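Local structure of nascent polypeptide-associated complex subunit alpha-like UBA domain-containing protein (5NNP) at residues T26-L29 with K30-G34; K5-P8 with A9-N12. The protein probably works as a HYPK-type partner of an N-terminal acetyltransferase, which its UBA domain contacts in this assembly. All blocks are in the same frame, centred on the assembly; numbering follows the deposited sequence.

Interaction 1. Residues T26-L29 with K30-G34; sequences TELL and KAHDG
Thr26 O receives Lys30 N at 2.7 Å, as the closing turns of helix 22-30 run on into the loop towards helix 36-43. One residue on, Ala31 N bonds to Glu27 O (2.9 Å) and makes a weaker bond to Leu28 O. The i to i+4 pattern then gives way: Leu29 O accepts both His32 N (3.0 Å) and Gly34 N (2.7 Å), which come in from opposite faces of its carbonyl plane, so this helix-end oxygen is gripped by two donors. The bond spanning Leu29 to Gly34 encloses a weak one from Asp33 N to Lys30 O at 3.4 Å, and Asp33 has the positive phi (57°) that reverses the chain. Together these features make a Schellman motif, overlapping a type I turn from Lys30 to Asp33, at the end of the second helix of the three-helix UBA fold. Gly34 also has a positive phi.

Among the side chains, Leu28 meets His32. Leu28 CG stands opposite its own backbone N (chi1 174°), which carries the branch towards the imidazole; CD1 lies 3.9 Å from both His32 CD2 and His32 NE2. The same ring turns its CD2 edge to Leu28 O, which lies in the ring plane, 3.2 Å from His32 CD2. Beyond this pair, His32 packs on Ala39 and Ala42 and Leu28 on Tyr43, all of helix 36-43. Leu29 CD2 comes loosely near Gly34 C, 4.2 Å away, while the buried Leu29 side chain packs on Val11 and Leu14 of helix 8-18. Thr26 OG1 is hydrogen-bonded to Lys22 O, one turn back along its own helix.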
ATOM      1  N   THR C  26      25.339  -9.193  21.227  1.00 54.69           N
ATOM      2  CA  THR C  26      25.320  -9.735  22.577  1.00 55.77           C
ATOM      3  C   THR C  26      24.049 -10.534  22.841  1.00 59.71           C
ATOM      4  O   THR C  26      24.089 -11.657  23.357  1.00 65.35           O
ATOM      5  CB  THR C  26      25.444  -8.614  23.614  1.00 55.22           C
ATOM      6  OG1 THR C  26      26.777  -8.082  23.571  1.00 59.77           O
ATOM      7  CG2 THR C  26      25.136  -9.143  25.016  1.00 47.89           C
ATOM      8  N   GLU C  27      22.922  -9.934  22.493  1.00 56.44           N
ATOM      9  CA  GLU C  27      21.634 -10.580  22.619  1.00 60.69           C
ATOM     10  C   GLU C  27      21.623 -11.924  21.883  1.00 62.40           C
ATOM     11  O   GLU C  27      21.123 -12.912  22.415  1.00 63.03           O
ATOM     12  CB  GLU C  27      20.546  -9.651  22.085  1.00 66.96           C
ATOM     13  CG  GLU C  27      19.152 -10.199  22.169  1.00 79.38           C
ATOM     14  CD  GLU C  27      18.163  -9.359  21.383  1.00 89.14           C
ATOM     15  OE1 GLU C  27      18.515  -8.215  21.009  1.00 89.08           O
ATOM     16  OE2 GLU C  27      17.041  -9.850  21.137  1.00 94.73           O
ATOM     17  N   LEU C  28      22.188 -11.961  20.672  1.00 57.70           N
ATOM     18  CA  LEU C  28      22.211 -13.188  19.877  1.00 51.90           C
ATOM     19  C   LEU C  28      23.059 -14.223  20.586  1.00 52.85           C
ATOM     20  O   LEU C  28      22.667 -15.382  20.708  1.00 59.39           O
ATOM     21  CB  LEU C  28      22.741 -12.937  18.456  1.00 49.30           C
ATOM     22  CG  LEU C  28      22.957 -14.162  17.536  1.00 49.09           C
ATOM     23  CD1 LEU C  28      21.674 -14.928  17.331  1.00 45.68           C
ATOM     24  CD2 LEU C  28      23.562 -13.794  16.171  1.00 44.73           C
ATOM     25  N   LEU C  29      24.228 -13.795  21.050  1.00 48.51           N
ATOM     26  CA  LEU C  29      25.105 -14.659  21.827  1.00 41.20           C
ATOM     27  C   LEU C  29      24.438 -15.166  23.101  1.00 52.29           C
ATOM     28  O   LEU C  29      24.595 -16.336  23.462  1.00 51.05           O
ATOM     29  CB  LEU C  29      26.386 -13.923  22.181  1.00 45.36           C
ATOM     30  CG  LEU C  29      27.445 -13.937  21.088  1.00 56.76           C
ATOM     31  CD1 LEU C  29      28.542 -12.905  21.354  1.00 54.76           C
ATOM     32  CD2 LEU C  29      28.011 -15.343  20.966  1.00 60.40           C
ATOM     33  N   LYS C  30      23.697 -14.291  23.787  1.00 52.65           N
ATOM     34  CA  LYS C  30      23.039 -14.684  25.031  1.00 59.18           C
ATOM     35  C   LYS C  30      21.940 -15.701  24.710  1.00 62.03           C
ATOM     36  O   LYS C  30      21.587 -16.545  25.534  1.00 69.85           O
ATOM     37  CB  LYS C  30      22.469 -13.465  25.784  1.00 71.07           C
ATOM     38  CG  LYS C  30      22.098 -13.760  27.256  1.00 82.50           C
ATOM     39  CD  LYS C  30      21.220 -12.679  27.931  1.00 92.30           C
ATOM     40  CE  LYS C  30      20.630 -13.172  29.278  1.00 78.86           C
ATOM     41  NZ  LYS C  30      19.777 -12.174  30.006  1.00 76.07           N
ATOM     42  N   ALA C  31      21.420 -15.626  23.492  1.00 59.59           N
ATOM     43  CA  ALA C  31      20.370 -16.523  23.040  1.00 56.04           C
ATOM     44  C   ALA C  31      20.895 -17.935  22.834  1.00 61.98           C
ATOM     45  O   ALA C  31      20.127 -18.884  22.717  1.00 69.52           O
ATOM     46  CB  ALA C  31      19.772 -16.001  21.763  1.00 46.65           C
ATOM     47  N   HIS C  32      22.212 -18.068  22.782  1.00 56.29           N
ATOM     48  CA  HIS C  32      22.828 -19.353  22.503  1.00 57.37           C
ATOM     49  C   HIS C  32      23.841 -19.715  23.573  1.00 65.30           C
ATOM     50  O   HIS C  32      24.787 -20.463  23.321  1.00 64.47           O
ATOM     51  CB  HIS C  32      23.481 -19.334  21.124  1.00 53.90           C
ATOM     52  CG  HIS C  32      22.497 -19.248  20.003  1.00 54.33           C
ATOM     53  ND1 HIS C  32      21.969 -20.367  19.394  1.00 57.94           N
ATOM     54  CD2 HIS C  32      21.926 -18.182  19.394  1.00 48.60           C
ATOM     55  CE1 HIS C  32      21.123 -19.993  18.451  1.00 51.43           C
ATOM     56  NE2 HIS C  32      21.080 -18.673  18.429  1.00 48.92           N
ATOM     57  N   ASP C  33      23.620 -19.171  24.768  1.00 75.57           N
ATOM     58  CA  ASP C  33      24.471 -19.423  25.927  1.00 80.31           C
ATOM     59  C   ASP C  33      25.918 -19.068  25.656  1.00 72.40           C
ATOM     60  O   ASP C  33      26.814 -19.848  25.963  1.00 73.47           O
ATOM     61  CB  ASP C  33      24.371 -20.887  26.359  1.00 89.82           C
ATOM     62  CG  ASP C  33      22.963 -21.278  26.776  1.00103.80           C
ATOM     63  OD1 ASP C  33      21.989 -20.710  26.230  1.00109.09           O
ATOM     64  OD2 ASP C  33      22.832 -22.156  27.651  1.00109.51           O
ATOM     65  N   GLY C  34      26.139 -17.900  25.064  1.00 63.89           N
ATOM     66  CA  GLY C  34      27.479 -17.431  24.785  1.00 62.40           C
ATOM     67  C   GLY C  34      28.291 -18.330  23.867  1.00 70.12           C
ATOM     68  O   GLY C  34      29.508 -18.181  23.783  1.00 83.80           O
TER

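Interaction 2. Residues K5-P8 with A9-N12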
ATOM      1  N   LYS C   5      26.336 -15.284  30.486  1.00101.72           N
ATOM      2  CA  LYS C   5      27.475 -14.379  30.380  1.00 90.80           C
ATOM      3  C   LYS C   5      28.201 -14.574  29.050  1.00 84.54           C
ATOM      4  O   LYS C   5      28.276 -15.692  28.530  1.00 84.52           O
ATOM      5  CB  LYS C   5      28.431 -14.586  31.552  1.00 90.88           C
ATOM      6  CG  LYS C   5      27.778 -14.442  32.922  1.00 94.88           C
ATOM      7  CD  LYS C   5      27.180 -15.760  33.400  1.00 94.78           C
ATOM      8  CE  LYS C   5      26.837 -15.712  34.879  1.00 92.05           C
ATOM      9  NZ  LYS C   5      26.360 -17.037  35.365  1.00 91.47           N
ATOM     10  N   VAL C   6      28.736 -13.482  28.504  1.00 80.31           N
ATOM     11  CA  VAL C   6      29.313 -13.499  27.159  1.00 70.37           C
ATOM     12  C   VAL C   6      30.777 -13.037  27.103  1.00 62.02           C
ATOM     13  O   VAL C   6      31.203 -12.174  27.872  1.00 55.53           O
ATOM     14  CB  VAL C   6      28.477 -12.618  26.192  1.00 62.45           C
ATOM     15  CG1 VAL C   6      28.935 -12.816  24.745  1.00 64.04           C
ATOM     16  CG2 VAL C   6      26.999 -12.942  26.321  1.00 59.44           C
ATOM     17  N   ASP C   7      31.527 -13.617  26.168  1.00 57.98           N
ATOM     18  CA  ASP C   7      32.934 -13.298  25.960  1.00 51.71           C
ATOM     19  C   ASP C   7      33.054 -12.072  25.053  1.00 52.21           C
ATOM     20  O   ASP C   7      32.540 -12.067  23.934  1.00 54.70           O
ATOM     21  CB  ASP C   7      33.666 -14.501  25.353  1.00 54.89           C
ATOM     22  CG  ASP C   7      35.178 -14.306  25.285  1.00 62.28           C
ATOM     23  OD1 ASP C   7      35.895 -14.994  26.037  1.00 67.61           O
ATOM     24  OD2 ASP C   7      35.654 -13.469  24.487  1.00 50.02           O
ATOM     25  N   PRO C   8      33.735 -11.023  25.533  1.00 50.83           N
ATOM     26  CA  PRO C   8      33.818  -9.759  24.797  1.00 50.70           C
ATOM     27  C   PRO C   8      34.433  -9.912  23.411  1.00 55.07           C
ATOM     28  O   PRO C   8      33.975  -9.249  22.491  1.00 59.76           O
ATOM     29  CB  PRO C   8      34.701  -8.898  25.692  1.00 54.30           C
ATOM     30  CG  PRO C   8      35.495  -9.894  26.493  1.00 52.91           C
ATOM     31  CD  PRO C   8      34.551 -11.003  26.754  1.00 51.17           C
ATOM     32  N   ALA C   9      35.444 -10.766  23.260  1.00 63.99           N
ATOM     33  CA  ALA C   9      36.003 -11.049  21.938  1.00 62.73           C
ATOM     34  C   ALA C   9      34.945 -11.668  21.025  1.00 57.16           C
ATOM     35  O   ALA C   9      34.928 -11.401  19.833  1.00 59.32           O
ATOM     36  CB  ALA C   9      37.215 -11.963  22.042  1.00 61.19           C
ATOM     37  N   ASP C  10      34.055 -12.483  21.580  1.00 56.30           N
ATOM     38  CA  ASP C  10      32.974 -13.057  20.776  1.00 63.81           C
ATOM     39  C   ASP C  10      32.036 -11.969  20.272  1.00 65.40           C
ATOM     40  O   ASP C  10      31.618 -11.978  19.106  1.00 67.76           O
ATOM     41  CB  ASP C  10      32.172 -14.089  21.572  1.00 65.09           C
ATOM     42  CG  ASP C  10      32.917 -15.394  21.771  1.00 69.69           C
ATOM     43  OD1 ASP C  10      33.822 -15.716  20.968  1.00 69.09           O
ATOM     44  OD2 ASP C  10      32.576 -16.108  22.736  1.00 76.72           O
ATOM     45  N   VAL C  11      31.699 -11.041  21.163  1.00 57.25           N
ATOM     46  CA  VAL C  11      30.820  -9.931  20.825  1.00 50.90           C
ATOM     47  C   VAL C  11      31.426  -9.072  19.707  1.00 52.77           C
ATOM     48  O   VAL C  11      30.720  -8.628  18.797  1.00 48.12           O
ATOM     49  CB  VAL C  11      30.535  -9.050  22.068  1.00 51.22           C
ATOM     50  CG1 VAL C  11      29.851  -7.742  21.671  1.00 48.15           C
ATOM     51  CG2 VAL C  11      29.696  -9.810  23.075  1.00 51.65           C
ATOM     52  N   ASN C  12      32.733  -8.835  19.785  1.00 48.49           N
ATOM     53  CA  ASN C  12      33.419  -8.059  18.760  1.00 55.81           C
ATOM     54  C   ASN C  12      33.530  -8.827  17.452  1.00 55.11           C
ATOM     55  O   ASN C  12      33.573  -8.233  16.375  1.00 56.82           O
ATOM     56  CB  ASN C  12      34.807  -7.640  19.236  1.00 53.63           C
ATOM     57  CG  ASN C  12      34.751  -6.631  20.362  1.00 64.91           C
ATOM     58  OD1 ASN C  12      33.721  -5.993  20.585  1.00 63.18           O
ATOM     59  ND2 ASN C  12      35.858  -6.479  21.083  1.00 74.09           N
TER
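Asp7 and Asp10 cross at about a right angle, their carboxylate planes turned 46° apart, with Asp10 OD2 lying 3.3 Å from Asp7 CB. The two acids point their oxygens to different work. Asp7 CG is swung opposite the backbone N (chi1 -172°), bringing OD2 over the first turn of helix 8-18, where it accepts weak bonds from Ala9 N at 3.0 Å and from Asp10 N at 3.5 Å. Its other oxygen, OD1, is hydrogen-bonded to glycerol, probably from the crystallisation liquor. Asp10 OD1 forms a salt bridge with Lys730 of the chain of N-terminal acetyltransferase-like protein. With an alanine in place of Asp10, that lysine would probably lose its charged mate and this point of attachment between the two chains would be weakened. The OD2 atoms of Asp7 and Asp10 stand 4.4 Å apart, a like-charge approach that the backbone amides of the first turn, and Lys730 beside Asp10, probably ease.

Asp7 is thus the N-cap of the first UBA helix, and Pro8, which has no amide hydrogen to offer, follows in the first turn. The regular helical bonds begin at once: Val11 N reaches Asp7 O at 3.1 Å, and Asn12 N reaches Pro8 O at 3.0 Å.

Val6, just ahead of the cap, bends back over this turn to meet Val11. The two valines also cross at about a right angle, branch against branch, Val6 CG1 lying 3.5 Å from Val11 CG2. Such a pairing of the residue before the N-cap with the fourth one after it is a hydrophobic staple, and helix 22-30 covers the two valines.

How the interactions relate
Interaction 2 comes first along the chain, at the start of helix 8-18; interaction 1 follows at the end of helix 22-30, the next helix, and their centres are 9 Å apart. Both lie inside the HYPK UBA domain and they touch directly: Leu29 CD1 approaches Val6 CG1 at 3.4 Å, and Thr26 OG1 lies at the same distance from Val11 CG2. The beginning of one helix is thus packed against the end of the next. Interaction 1 leads on towards helix 36-43, completing the small three-helix domain, whereas interaction 2 carries Asp10, which meets the acetyltransferase-like chain.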